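Local coordinates for protein Moesin/ezrin/radixin homolog 2 (Drosophila melanogaster, PDB 7EDR) that probably acts as a Merlin-type scaffold at the membrane, binding partner proteins through its three-lobed FERM domain, as its ezrin, radixin and moesin relatives do, at residues C[6-11]-C[78-83]; C[28-33]-C[45-50]; C[51-56]-C[67-72]. One frame throughout, in Å; residues are numbered along the deposited sequence.

Contact 1: C[6-11]-C[78-83]; sequences SVRVST and VYVFSF
S6 O accepts the amide of Y79 at 2.7 Å from Y79 N, the first of five backbone bonds that pair 6-10 with 78-83 in parallel. R8 gives its N to Y79 O and its O to F81 N, and S10 does the same with F81 O and F83 N. V7, V9, Y79 and F81 share one face of the sheet, the one packed against L29 of helix 26-37, and the beta-branched valines suit both an extended backbone and a dry core. With its CG1 anti to the backbone N (chi1 173°), V7 brings this methyl to the edge of the F81 ring, 4.0 Å from CD2. V9 CG1 meets F83 CB at 3.9 Å. The strands are the first and last of a ubiquitin-like beta-grasp lobe, where these two run side by side at the middle of the mixed sheet. On the other face R8, S10 and V80 are partly exposed. The R8 chain bends at chi3 (60°) and lays its guanidinium beside V80, whose CG1 sits over one face, 3.5 Å from R8 NH2. R8 NH1 continues to a salt bridge with E15, which also accepts the hydroxyl of S10.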
ATOM      1  N   SER C   6     -26.497  31.088  14.580  1.00 49.98           N
ATOM      2  CA  SER C   6     -25.204  31.743  14.741  1.00 49.97           C
ATOM      3  C   SER C   6     -24.234  30.771  15.400  1.00 43.03           C
ATOM      4  O   SER C   6     -24.482  30.296  16.519  1.00 38.77           O
ATOM      5  CB  SER C   6     -25.337  33.014  15.572  1.00 46.41           C
ATOM      6  OG  SER C   6     -25.690  34.082  14.724  1.00 49.24           O
ATOM      7  N   VAL C   7     -23.130  30.486  14.711  1.00 40.99           N
ATOM      8  CA  VAL C   7     -22.167  29.480  15.145  1.00 43.23           C
ATOM      9  C   VAL C   7     -20.795  30.117  15.235  1.00 43.01           C
ATOM     10  O   VAL C   7     -20.403  30.892  14.353  1.00 45.64           O
ATOM     11  CB  VAL C   7     -22.135  28.272  14.185  1.00 43.93           C
ATOM     12  CG1 VAL C   7     -21.006  27.321  14.562  1.00 35.59           C
ATOM     13  CG2 VAL C   7     -23.498  27.559  14.165  1.00 39.01           C
ATOM     14  N   ARG C   8     -20.068  29.789  16.302  1.00 38.27           N
ATOM     15  CA  ARG C   8     -18.650  30.097  16.403  1.00 40.34           C
ATOM     16  C   ARG C   8     -17.876  28.819  16.728  1.00 38.16           C
ATOM     17  O   ARG C   8     -18.230  28.101  17.665  1.00 34.63           O
ATOM     18  CB  ARG C   8     -18.391  31.171  17.455  1.00 39.53           C
ATOM     19  CG  ARG C   8     -16.915  31.376  17.759  1.00 47.10           C
ATOM     20  CD  ARG C   8     -16.701  32.656  18.548  1.00 51.99           C
ATOM     21  NE  ARG C   8     -17.429  32.581  19.810  1.00 53.87           N
ATOM     22  CZ  ARG C   8     -16.921  32.110  20.947  1.00 62.26           C
ATOM     23  NH1 ARG C   8     -15.658  31.668  20.995  1.00 53.49           N
ATOM     24  NH2 ARG C   8     -17.692  32.083  22.036  1.00 52.02           N
ATOM     25  N   VAL C   9     -16.835  28.532  15.943  1.00 34.08           N
ATOM     26  CA  VAL C   9     -15.978  27.364  16.132  1.00 36.57           C
ATOM     27  C   VAL C   9     -14.566  27.859  16.428  1.00 37.50           C
ATOM     28  O   VAL C   9     -14.050  28.715  15.704  1.00 35.34           O
ATOM     29  CB  VAL C   9     -15.985  26.442  14.892  1.00 35.15           C
ATOM     30  CG1 VAL C   9     -14.930  25.355  15.021  1.00 27.75           C
ATOM     31  CG2 VAL C   9     -17.372  25.813  14.665  1.00 26.89           C
ATOM     32  N   SER C  10     -13.940  27.318  17.481  1.00 33.84           N
ATOM     33  CA  SER C  10     -12.559  27.651  17.836  1.00 40.07           C
ATOM     34  C   SER C  10     -11.642  26.471  17.540  1.00 35.20           C
ATOM     35  O   SER C  10     -11.643  25.479  18.273  1.00 36.18           O
ATOM     36  CB  SER C  10     -12.440  28.030  19.313  1.00 35.45           C
ATOM     37  OG  SER C  10     -13.403  29.001  19.651  1.00 48.67           O
ATOM     38  N   THR C  11     -10.851  26.583  16.486  1.00 37.88           N
ATOM     39  CA  THR C  11      -9.699  25.703  16.372  1.00 36.66           C
ATOM     40  C   THR C  11      -8.609  26.211  17.303  1.00 37.94           C
ATOM     41  O   THR C  11      -8.723  27.282  17.900  1.00 38.11           O
ATOM     42  CB  THR C  11      -9.190  25.648  14.933  1.00 29.72           C
ATOM     43  OG1 THR C  11      -8.509  26.871  14.623  1.00 37.67           O
ATOM     44  CG2 THR C  11     -10.365  25.485  13.974  1.00 30.68           C
ATOM     45  N   VAL C  78     -25.426  32.125  20.566  1.00 48.91           N
ATOM     46  CA  VAL C  78     -24.466  31.605  19.602  1.00 45.85           C
ATOM     47  C   VAL C  78     -24.143  30.162  19.975  1.00 49.45           C
ATOM     48  O   VAL C  78     -23.887  29.857  21.151  1.00 48.75           O
ATOM     49  CB  VAL C  78     -23.195  32.469  19.571  1.00 48.78           C
ATOM     50  CG1 VAL C  78     -22.181  31.897  18.575  1.00 44.14           C
ATOM     51  CG2 VAL C  78     -23.548  33.934  19.266  1.00 40.92           C
ATOM     52  N   TYR C  79     -24.187  29.266  18.982  1.00 42.51           N
ATOM     53  CA  TYR C  79     -23.684  27.907  19.162  1.00 41.10           C
ATOM     54  C   TYR C  79     -22.158  27.932  19.172  1.00 36.50           C
ATOM     55  O   TYR C  79     -21.534  28.274  18.161  1.00 37.28           O
ATOM     56  CB  TYR C  79     -24.203  26.998  18.052  1.00 38.54           C
ATOM     57  CG  TYR C  79     -25.697  26.840  18.066  1.00 46.36           C
ATOM     58  CD1 TYR C  79     -26.531  27.844  17.562  1.00 52.34           C
ATOM     59  CD2 TYR C  79     -26.289  25.694  18.587  1.00 48.64           C
ATOM     60  CE1 TYR C  79     -27.919  27.705  17.583  1.00 49.36           C
ATOM     61  CE2 TYR C  79     -27.683  25.541  18.607  1.00 47.61           C
ATOM     62  CZ  TYR C  79     -28.487  26.550  18.105  1.00 52.22           C
ATOM     63  OH  TYR C  79     -29.855  26.404  18.126  1.00 52.73           O
ATOM     64  N   VAL C  80     -21.558  27.578  20.310  1.00 35.02           N
ATOM     65  CA  VAL C  80     -20.117  27.704  20.528  1.00 35.23           C
ATOM     66  C   VAL C  80     -19.492  26.315  20.634  1.00 36.99           C
ATOM     67  O   VAL C  80     -19.803  25.541  21.554  1.00 31.60           O
ATOM     68  CB  VAL C  80     -19.807  28.538  21.776  1.00 38.16           C
ATOM     69  CG1 VAL C  80     -18.296  28.611  22.006  1.00 34.15           C
ATOM     70  CG2 VAL C  80     -20.407  29.923  21.628  1.00 41.60           C
ATOM     71  N   PHE C  81     -18.589  26.013  19.707  1.00 33.23           N
ATOM     72  CA  PHE C  81     -17.917  24.728  19.660  1.00 32.62           C
ATOM     73  C   PHE C  81     -16.407  24.913  19.700  1.00 32.98           C
ATOM     74  O   PHE C  81     -15.864  25.906  19.195  1.00 33.23           O
ATOM     75  CB  PHE C  81     -18.295  23.965  18.389  1.00 31.64           C
ATOM     76  CG  PHE C  81     -19.769  23.743  18.223  1.00 33.56           C
ATOM     77  CD1 PHE C  81     -20.401  22.701  18.884  1.00 34.68           C
ATOM     78  CD2 PHE C  81     -20.522  24.568  17.398  1.00 30.05           C
ATOM     79  CE1 PHE C  81     -21.761  22.482  18.730  1.00 33.85           C
ATOM     80  CE2 PHE C  81     -21.883  24.352  17.232  1.00 33.92           C
ATOM     81  CZ  PHE C  81     -22.504  23.303  17.897  1.00 37.52           C
ATOM     82  N   SER C  82     -15.733  23.932  20.287  1.00 29.61           N
ATOM     83  CA  SER C  82     -14.290  23.776  20.146  1.00 33.70           C
ATOM     84  C   SER C  82     -13.982  22.662  19.146  1.00 31.76           C
ATOM     85  O   SER C  82     -14.570  21.574  19.218  1.00 32.44           O
ATOM     86  CB  SER C  82     -13.653  23.456  21.495  1.00 32.00           C
ATOM     87  OG  SER C  82     -13.994  24.441  22.435  1.00 38.75           O
ATOM     88  N   PHE C  83     -13.057  22.931  18.228  1.00 27.78           N
ATOM     89  CA  PHE C  83     -12.570  21.939  17.273  1.00 27.72           C
ATOM     90  C   PHE C  83     -11.283  21.326  17.823  1.00 27.96           C
ATOM     91  O   PHE C  83     -10.248  22.002  17.886  1.00 30.97           O
ATOM     92  CB  PHE C  83     -12.333  22.590  15.915  1.00 25.50           C
ATOM     93  CG  PHE C  83     -12.110  21.615  14.801  1.00 23.89           C
ATOM     94  CD1 PHE C  83     -13.175  20.922  14.247  1.00 22.83           C
ATOM     95  CD2 PHE C  83     -10.840  21.414  14.278  1.00 23.92           C
ATOM     96  CE1 PHE C  83     -12.974  20.041  13.201  1.00 22.67           C
ATOM     97  CE2 PHE C  83     -10.631  20.526  13.227  1.00 21.75           C
ATOM     98  CZ  PHE C  83     -11.687  19.844  12.689  1.00 19.09           C
TER

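Contact 2: C[28-33]-C[45-50]; sequences DLFDLV and FGLQYV
Helix segment 28-33 passes strand 45-50 at 9.4 Å between axes, their directions 120° apart, with F30 and L47 nearest at the level of the backbone. No hydrogen bond joins them; the contact is made by apolar groups. L47 is the main strand residue: its CB points at the helix, and CD1 reaches in beside L29 and F30. L29 CD1 lies 3.9 Å from L47 CD1, while L47 CD1 also comes to the edge of the F30 ring, near its plane, 4.0 Å from F30 CD1. A leucine fits here because one branched end can fill the angle between a second leucine and an aromatic edge. F30 has CG anti to its backbone N (chi1 -165°), which carries the ring off the helix towards the start of the strand. There F30 CZ approaches the carbonyl oxygen F45 O at 3.6 Å, and F30 CE1 lies 4.1 Å from G46 CA. F45 itself turns its ring away from the helix, nearly parallel to that of F83, and meets F105 of the central FERM lobe, so this end of the strand also serves the interface between lobes. A helix packed obliquely over one face of a mixed sheet, with leucine and phenylalanine filling the layer between, is characteristic of the ubiquitin-like beta-grasp fold of the FERM N-terminal lobe.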
ATOM      1  N   ASP C  28     -22.872  18.964   8.416  1.00 36.19           N
ATOM      2  CA  ASP C  28     -22.800  20.206   7.650  1.00 34.31           C
ATOM      3  C   ASP C  28     -21.799  21.168   8.272  1.00 29.96           C
ATOM      4  O   ASP C  28     -20.950  21.735   7.575  1.00 29.17           O
ATOM      5  CB  ASP C  28     -24.179  20.865   7.572  1.00 36.46           C
ATOM      6  CG  ASP C  28     -25.186  20.066   6.775  1.00 36.19           C
ATOM      7  OD1 ASP C  28     -24.794  19.379   5.805  1.00 36.50           O
ATOM      8  OD2 ASP C  28     -26.390  20.165   7.113  1.00 39.74           O
ATOM      9  N   LEU C  29     -21.900  21.377   9.585  1.00 28.13           N
ATOM     10  CA  LEU C  29     -20.925  22.214  10.274  1.00 31.31           C
ATOM     11  C   LEU C  29     -19.533  21.620  10.128  1.00 28.06           C
ATOM     12  O   LEU C  29     -18.598  22.306   9.705  1.00 26.93           O
ATOM     13  CB  LEU C  29     -21.306  22.358  11.751  1.00 28.56           C
ATOM     14  CG  LEU C  29     -20.964  23.618  12.552  1.00 31.16           C
ATOM     15  CD1 LEU C  29     -20.944  23.308  14.029  1.00 28.29           C
ATOM     16  CD2 LEU C  29     -19.656  24.244  12.153  1.00 31.36           C
ATOM     17  N   PHE C  30     -19.398  20.326  10.437  1.00 28.99           N
ATOM     18  CA  PHE C  30     -18.115  19.632  10.358  1.00 27.46           C
ATOM     19  C   PHE C  30     -17.464  19.787   8.983  1.00 27.09           C
ATOM     20  O   PHE C  30     -16.274  20.103   8.889  1.00 25.23           O
ATOM     21  CB  PHE C  30     -18.312  18.154  10.712  1.00 30.55           C
ATOM     22  CG  PHE C  30     -17.020  17.410  11.011  1.00 33.94           C
ATOM     23  CD1 PHE C  30     -16.290  17.679  12.165  1.00 30.82           C
ATOM     24  CD2 PHE C  30     -16.552  16.431  10.152  1.00 32.57           C
ATOM     25  CE1 PHE C  30     -15.111  16.998  12.445  1.00 24.02           C
ATOM     26  CE2 PHE C  30     -15.378  15.751  10.435  1.00 34.36           C
ATOM     27  CZ  PHE C  30     -14.660  16.043  11.591  1.00 27.54           C
ATOM     28  N   ASP C  31     -18.223  19.581   7.900  1.00 29.17           N
ATOM     29  CA  ASP C  31     -17.641  19.754   6.565  1.00 30.76           C
ATOM     30  C   ASP C  31     -17.280  21.213   6.309  1.00 29.60           C
ATOM     31  O   ASP C  31     -16.244  21.518   5.705  1.00 27.10           O
ATOM     32  CB  ASP C  31     -18.603  19.258   5.479  1.00 31.43           C
ATOM     33  CG  ASP C  31     -18.868  17.755   5.555  1.00 38.68           C
ATOM     34  OD1 ASP C  31     -18.067  17.020   6.173  1.00 39.81           O
ATOM     35  OD2 ASP C  31     -19.876  17.300   4.974  1.00 43.69           O
ATOM     36  N   LEU C  32     -18.128  22.128   6.768  1.00 33.26           N
ATOM     37  CA  LEU C  32     -17.846  23.548   6.617  1.00 33.54           C
ATOM     38  C   LEU C  32     -16.522  23.913   7.271  1.00 28.77           C
ATOM     39  O   LEU C  32     -15.681  24.588   6.667  1.00 30.38           O
ATOM     40  CB  LEU C  32     -18.995  24.347   7.221  1.00 35.96           C
ATOM     41  CG  LEU C  32     -18.962  25.862   7.114  1.00 40.81           C
ATOM     42  CD1 LEU C  32     -18.783  26.284   5.661  1.00 39.23           C
ATOM     43  CD2 LEU C  32     -20.262  26.384   7.690  1.00 38.53           C
ATOM     44  N   VAL C  33     -16.319  23.466   8.509  1.00 27.72           N
ATOM     45  CA  VAL C  33     -15.061  23.710   9.211  1.00 28.41           C
ATOM     46  C   VAL C  33     -13.889  23.107   8.447  1.00 26.51           C
ATOM     47  O   VAL C  33     -12.869  23.766   8.214  1.00 30.40           O
ATOM     48  CB  VAL C  33     -15.132  23.147  10.641  1.00 27.26           C
ATOM     49  CG1 VAL C  33     -13.759  23.208  11.297  1.00 29.14           C
ATOM     50  CG2 VAL C  33     -16.161  23.901  11.454  1.00 24.73           C
ATOM     51  N   PHE C  45     -10.797  14.313  14.371  1.00 20.18           N
ATOM     52  CA  PHE C  45     -11.279  15.569  14.931  1.00 19.59           C
ATOM     53  C   PHE C  45     -12.773  15.521  15.224  1.00 22.51           C
ATOM     54  O   PHE C  45     -13.506  14.660  14.723  1.00 24.83           O
ATOM     55  CB  PHE C  45     -10.938  16.737  13.994  1.00 20.89           C
ATOM     56  CG  PHE C  45      -9.449  17.026  13.900  1.00 20.70           C
ATOM     57  CD1 PHE C  45      -8.674  16.435  12.917  1.00 19.29           C
ATOM     58  CD2 PHE C  45      -8.828  17.859  14.818  1.00 18.64           C
ATOM     59  CE1 PHE C  45      -7.314  16.677  12.839  1.00 19.26           C
ATOM     60  CE2 PHE C  45      -7.472  18.105  14.753  1.00 19.64           C
ATOM     61  CZ  PHE C  45      -6.713  17.515  13.757  1.00 22.76           C
ATOM     62  N   GLY C  46     -13.215  16.459  16.062  1.00 24.11           N
ATOM     63  CA  GLY C  46     -14.612  16.557  16.453  1.00 25.32           C
ATOM     64  C   GLY C  46     -14.953  17.937  16.985  1.00 28.30           C
ATOM     65  O   GLY C  46     -14.080  18.765  17.264  1.00 27.84           O
ATOM     66  N   LEU C  47     -16.255  18.181  17.123  1.00 27.66           N
ATOM     67  CA  LEU C  47     -16.773  19.453  17.615  1.00 27.91           C
ATOM     68  C   LEU C  47     -17.296  19.237  19.027  1.00 32.59           C
ATOM     69  O   LEU C  47     -18.273  18.505  19.230  1.00 33.19           O
ATOM     70  CB  LEU C  47     -17.860  19.999  16.692  1.00 25.01           C
ATOM     71  CG  LEU C  47     -17.328  20.461  15.336  1.00 28.39           C
ATOM     72  CD1 LEU C  47     -18.403  20.389  14.259  1.00 26.74           C
ATOM     73  CD2 LEU C  47     -16.763  21.868  15.435  1.00 26.82           C
ATOM     74  N   GLN C  48     -16.642  19.871  19.998  1.00 31.13           N
ATOM     75  CA  GLN C  48     -16.981  19.701  21.402  1.00 34.10           C
ATOM     76  C   GLN C  48     -17.756  20.911  21.912  1.00 35.89           C
ATOM     77  O   GLN C  48     -17.559  22.041  21.445  1.00 38.03           O
ATOM     78  CB  GLN C  48     -15.718  19.481  22.233  1.00 30.05           C
ATOM     79  CG  GLN C  48     -15.990  19.024  23.636  1.00 38.26           C
ATOM     80  CD  GLN C  48     -14.719  18.713  24.405  1.00 43.42           C
ATOM     81  OE1 GLN C  48     -14.030  19.619  24.859  1.00 56.84           O
ATOM     82  NE2 GLN C  48     -14.412  17.435  24.564  1.00 47.05           N
ATOM     83  N   TYR C  49     -18.666  20.661  22.853  1.00 34.43           N
ATOM     84  CA  TYR C  49     -19.508  21.722  23.403  1.00 38.77           C
ATOM     85  C   TYR C  49     -20.042  21.299  24.765  1.00 38.26           C
ATOM     86  O   TYR C  49     -19.976  20.129  25.148  1.00 36.80           O
ATOM     87  CB  TYR C  49     -20.679  22.068  22.470  1.00 37.80           C
ATOM     88  CG  TYR C  49     -21.710  20.976  22.356  1.00 37.60           C
ATOM     89  CD1 TYR C  49     -21.484  19.860  21.554  1.00 37.60           C
ATOM     90  CD2 TYR C  49     -22.912  21.053  23.047  1.00 40.68           C
ATOM     91  CE1 TYR C  49     -22.431  18.852  21.443  1.00 37.70           C
ATOM     92  CE2 TYR C  49     -23.862  20.050  22.943  1.00 39.74           C
ATOM     93  CZ  TYR C  49     -23.613  18.950  22.142  1.00 37.93           C
ATOM     94  OH  TYR C  49     -24.551  17.949  22.022  1.00 38.88           O
ATOM     95  N   VAL C  50     -20.580  22.278  25.491  1.00 41.14           N
ATOM     96  CA  VAL C  50     -21.276  22.035  26.749  1.00 44.32           C
ATOM     97  C   VAL C  50     -22.765  22.016  26.452  1.00 44.04           C
ATOM     98  O   VAL C  50     -23.264  22.874  25.714  1.00 46.01           O
ATOM     99  CB  VAL C  50     -20.932  23.099  27.801  1.00 41.55           C
ATOM    100  CG1 VAL C  50     -21.595  22.752  29.129  1.00 46.33           C
ATOM    101  CG2 VAL C  50     -19.419  23.203  27.965  1.00 32.43           C
TER

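Contact 3: C[51-56]-C[67-72]; sequences DTRSNV and DQRVEL
R53 and R69 bring their guanidinium groups together with planes only 11° apart, R53 NH2 lying over one face of the R69 group. The modelled separation of 3.0 Å between R53 NH2 and R69 NH1 joins two donors and is doubtful in detail at this resolution; both arginines are exposed, where solvent probably screens the like charges. T52 meets the root of R69 instead, the two side chains crossing at about a right angle, with T52 OG1 3.3 Å from R69 CB and T52 CG2 turned towards R69 O. That carbonyl also accepts T52 N at 2.7 Å through a bent bond (130° at the hydrogen). D51 shapes the loop that carries T52 and R53. Its carboxylate swings between its own backbone N and carbonyl carbon (chi1 68°), so that OD1 accepts R53 N at 2.9 Å and N55 N at 2.7 Å from opposite faces of its plane. The bond from R53 N makes an Asx turn, which suits the short aspartate. E71 packs its CB against D51 O and curls at chi2, so that OE2 accepts the amides of L72 and H73. V70 points away from the 51-56 loop into the core, onto Y79 and F81 of strand 78-85. E71 N bonds to V50 O at the end of strand 45-50, and V56 O reaches H278 on helix 277-297 of the C-terminal PH-like lobe.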
ATOM      1  N   ASP C  51     -23.471  21.028  26.992  1.00 43.61           N
ATOM      2  CA  ASP C  51     -24.862  20.841  26.615  1.00 50.57           C
ATOM      3  C   ASP C  51     -25.771  21.477  27.671  1.00 52.76           C
ATOM      4  O   ASP C  51     -25.308  22.078  28.645  1.00 52.99           O
ATOM      5  CB  ASP C  51     -25.162  19.351  26.376  1.00 45.51           C
ATOM      6  CG  ASP C  51     -25.099  18.511  27.651  1.00 53.29           C
ATOM      7  OD1 ASP C  51     -24.746  19.053  28.720  1.00 53.89           O
ATOM      8  OD2 ASP C  51     -25.406  17.298  27.581  1.00 54.92           O
ATOM      9  N   THR C  52     -27.086  21.345  27.481  1.00 49.58           N
ATOM     10  CA  THR C  52     -28.022  21.891  28.460  1.00 50.76           C
ATOM     11  C   THR C  52     -28.126  20.992  29.685  1.00 50.07           C
ATOM     12  O   THR C  52     -29.185  20.909  30.311  1.00 60.92           O
ATOM     13  CB  THR C  52     -29.411  22.097  27.845  1.00 47.13           C
ATOM     14  OG1 THR C  52     -29.926  20.844  27.378  1.00 50.08           O
ATOM     15  CG2 THR C  52     -29.348  23.099  26.694  1.00 47.33           C
ATOM     16  N   ARG C  53     -27.045  20.299  30.023  1.00 51.47           N
ATOM     17  CA  ARG C  53     -27.000  19.509  31.246  1.00 51.07           C
ATOM     18  C   ARG C  53     -25.648  19.637  31.931  1.00 52.40           C
ATOM     19  O   ARG C  53     -25.334  18.822  32.807  1.00 56.94           O
ATOM     20  CB  ARG C  53     -27.285  18.026  30.982  1.00 50.76           C
ATOM     21  CG  ARG C  53     -28.662  17.724  30.417  1.00 57.36           C
ATOM     22  CD  ARG C  53     -28.776  16.242  30.055  1.00 63.36           C
ATOM     23  NE  ARG C  53     -29.598  16.002  28.866  1.00 65.70           N
ATOM     24  CZ  ARG C  53     -29.537  14.888  28.137  1.00 67.80           C
ATOM     25  NH1 ARG C  53     -28.689  13.926  28.476  1.00 67.84           N
ATOM     26  NH2 ARG C  53     -30.315  14.730  27.073  1.00 66.97           N
ATOM     27  N   SER C  54     -24.844  20.636  31.548  1.00 54.46           N
ATOM     28  CA  SER C  54     -23.491  20.836  32.085  1.00 56.19           C
ATOM     29  C   SER C  54     -22.615  19.615  31.829  1.00 55.80           C
ATOM     30  O   SER C  54     -21.802  19.214  32.670  1.00 58.32           O
ATOM     31  CB  SER C  54     -23.520  21.182  33.576  1.00 58.88           C
ATOM     32  OG  SER C  54     -24.301  22.340  33.807  1.00 64.69           O
ATOM     33  N   ASN C  55     -22.802  19.008  30.661  1.00 52.73           N
ATOM     34  CA  ASN C  55     -22.033  17.856  30.222  1.00 49.20           C
ATOM     35  C   ASN C  55     -21.274  18.233  28.961  1.00 48.90           C
ATOM     36  O   ASN C  55     -21.855  18.800  28.025  1.00 43.93           O
ATOM     37  CB  ASN C  55     -22.938  16.646  29.976  1.00 45.98           C
ATOM     38  CG  ASN C  55     -23.406  16.003  31.271  1.00 48.29           C
ATOM     39  OD1 ASN C  55     -22.705  16.061  32.289  1.00 49.29           O
ATOM     40  ND2 ASN C  55     -24.583  15.386  31.244  1.00 40.56           N
ATOM     41  N   VAL C  56     -19.976  17.946  28.957  1.00 48.59           N
ATOM     42  CA  VAL C  56     -19.138  18.155  27.784  1.00 44.06           C
ATOM     43  C   VAL C  56     -19.419  17.036  26.781  1.00 43.18           C
ATOM     44  O   VAL C  56     -19.305  15.849  27.103  1.00 41.52           O
ATOM     45  CB  VAL C  56     -17.658  18.216  28.180  1.00 47.95           C
ATOM     46  CG1 VAL C  56     -16.774  18.240  26.973  1.00 45.23           C
ATOM     47  CG2 VAL C  56     -17.402  19.464  29.022  1.00 44.28           C
ATOM     48  N   ASP C  67     -30.924  20.210  17.491  1.00 49.01           N
ATOM     49  CA  ASP C  67     -31.538  19.141  18.272  1.00 45.57           C
ATOM     50  C   ASP C  67     -30.573  18.450  19.226  1.00 45.47           C
ATOM     51  O   ASP C  67     -30.856  17.331  19.669  1.00 48.15           O
ATOM     52  CB  ASP C  67     -32.150  18.091  17.345  1.00 44.77           C
ATOM     53  CG  ASP C  67     -33.294  18.638  16.526  1.00 53.90           C
ATOM     54  OD1 ASP C  67     -33.715  17.955  15.568  1.00 54.76           O
ATOM     55  OD2 ASP C  67     -33.771  19.752  16.843  1.00 57.05           O
ATOM     56  N   GLN C  68     -29.444  19.072  19.551  1.00 46.90           N
ATOM     57  CA  GLN C  68     -28.400  18.390  20.309  1.00 46.49           C
ATOM     58  C   GLN C  68     -28.097  19.103  21.621  1.00 46.11           C
ATOM     59  O   GLN C  68     -26.991  18.986  22.159  1.00 44.18           O
ATOM     60  CB  GLN C  68     -27.136  18.226  19.459  1.00 42.24           C
ATOM     61  CG  GLN C  68     -27.377  17.419  18.167  1.00 35.12           C
ATOM     62  CD  GLN C  68     -26.095  17.020  17.451  1.00 40.55           C
ATOM     63  OE1 GLN C  68     -25.154  16.520  18.065  1.00 43.80           O
ATOM     64  NE2 GLN C  68     -26.055  17.238  16.139  1.00 41.21           N
ATOM     65  N   ARG C  69     -29.086  19.831  22.146  1.00 43.93           N
ATOM     66  CA  ARG C  69     -29.016  20.414  23.486  1.00 48.59           C
ATOM     67  C   ARG C  69     -27.760  21.260  23.681  1.00 45.45           C
ATOM     68  O   ARG C  69     -27.130  21.236  24.739  1.00 44.31           O
ATOM     69  CB  ARG C  69     -29.098  19.332  24.563  1.00 47.84           C
ATOM     70  CG  ARG C  69     -30.479  18.740  24.770  1.00 55.65           C
ATOM     71  CD  ARG C  69     -30.362  17.272  25.156  1.00 65.30           C
ATOM     72  NE  ARG C  69     -30.739  16.366  24.067  1.00 74.23           N
ATOM     73  CZ  ARG C  69     -30.091  15.246  23.744  1.00 74.77           C
ATOM     74  NH1 ARG C  69     -28.990  14.885  24.402  1.00 68.20           N
ATOM     75  NH2 ARG C  69     -30.539  14.493  22.744  1.00 68.54           N
ATOM     76  N   VAL C  70     -27.388  22.021  22.655  1.00 41.78           N
ATOM     77  CA  VAL C  70     -26.313  22.989  22.827  1.00 45.57           C
ATOM     78  C   VAL C  70     -26.791  24.107  23.741  1.00 49.15           C
ATOM     79  O   VAL C  70     -27.877  24.670  23.540  1.00 56.46           O
ATOM     80  CB  VAL C  70     -25.855  23.540  21.471  1.00 41.11           C
ATOM     81  CG1 VAL C  70     -24.805  24.613  21.686  1.00 41.60           C
ATOM     82  CG2 VAL C  70     -25.311  22.419  20.606  1.00 39.20           C
ATOM     83  N   GLU C  71     -25.991  24.434  24.756  1.00 48.93           N
ATOM     84  CA  GLU C  71     -26.334  25.537  25.648  1.00 52.87           C
ATOM     85  C   GLU C  71     -26.183  26.881  24.931  1.00 54.26           C
ATOM     86  O   GLU C  71     -25.192  27.129  24.239  1.00 53.44           O
ATOM     87  CB  GLU C  71     -25.466  25.492  26.910  1.00 52.76           C
ATOM     88  CG  GLU C  71     -25.576  26.727  27.817  1.00 63.77           C
ATOM     89  CD  GLU C  71     -26.970  26.916  28.400  1.00 65.07           C
ATOM     90  OE1 GLU C  71     -27.273  26.270  29.425  1.00 65.12           O
ATOM     91  OE2 GLU C  71     -27.759  27.714  27.835  1.00 67.87           O
ATOM     92  N   LEU C  72     -27.176  27.760  25.110  1.00 61.44           N
ATOM     93  CA  LEU C  72     -27.295  28.978  24.313  1.00 60.44           C
ATOM     94  C   LEU C  72     -27.492  30.272  25.104  1.00 66.82           C
ATOM     95  O   LEU C  72     -27.303  31.350  24.524  1.00 64.13           O
ATOM     96  CB  LEU C  72     -28.457  28.842  23.322  1.00 51.12           C
ATOM     97  CG  LEU C  72     -28.160  27.935  22.138  1.00 53.13           C
ATOM     98  CD1 LEU C  72     -29.426  27.624  21.365  1.00 51.38           C
ATOM     99  CD2 LEU C  72     -27.133  28.609  21.234  1.00 55.24           C
TER

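In the fold
From the N terminus the chain first runs through 6-11, whose partner 78-83 comes more than sixty residues later and closes contact 1. Within that long loop come the hairpin partner 15-20 and helix 26-37, and contact 2 closes a shorter loop when 45-50 packs against the helix. Contact 3 follows directly, closing the excursion through strand 56-58 when 67-72 returns to 51-56. Contacts 2 and 3 are therefore in series, and both lie within the span of contact 1. Strands 45-50 and 78-85 are sheet neighbours, joining contacts 1 and 2 through Q48 N and S82 O, with F81 packed on L29. Y49, its hydroxyl bonded to Q68 O, ties contact 3 to the same sheet.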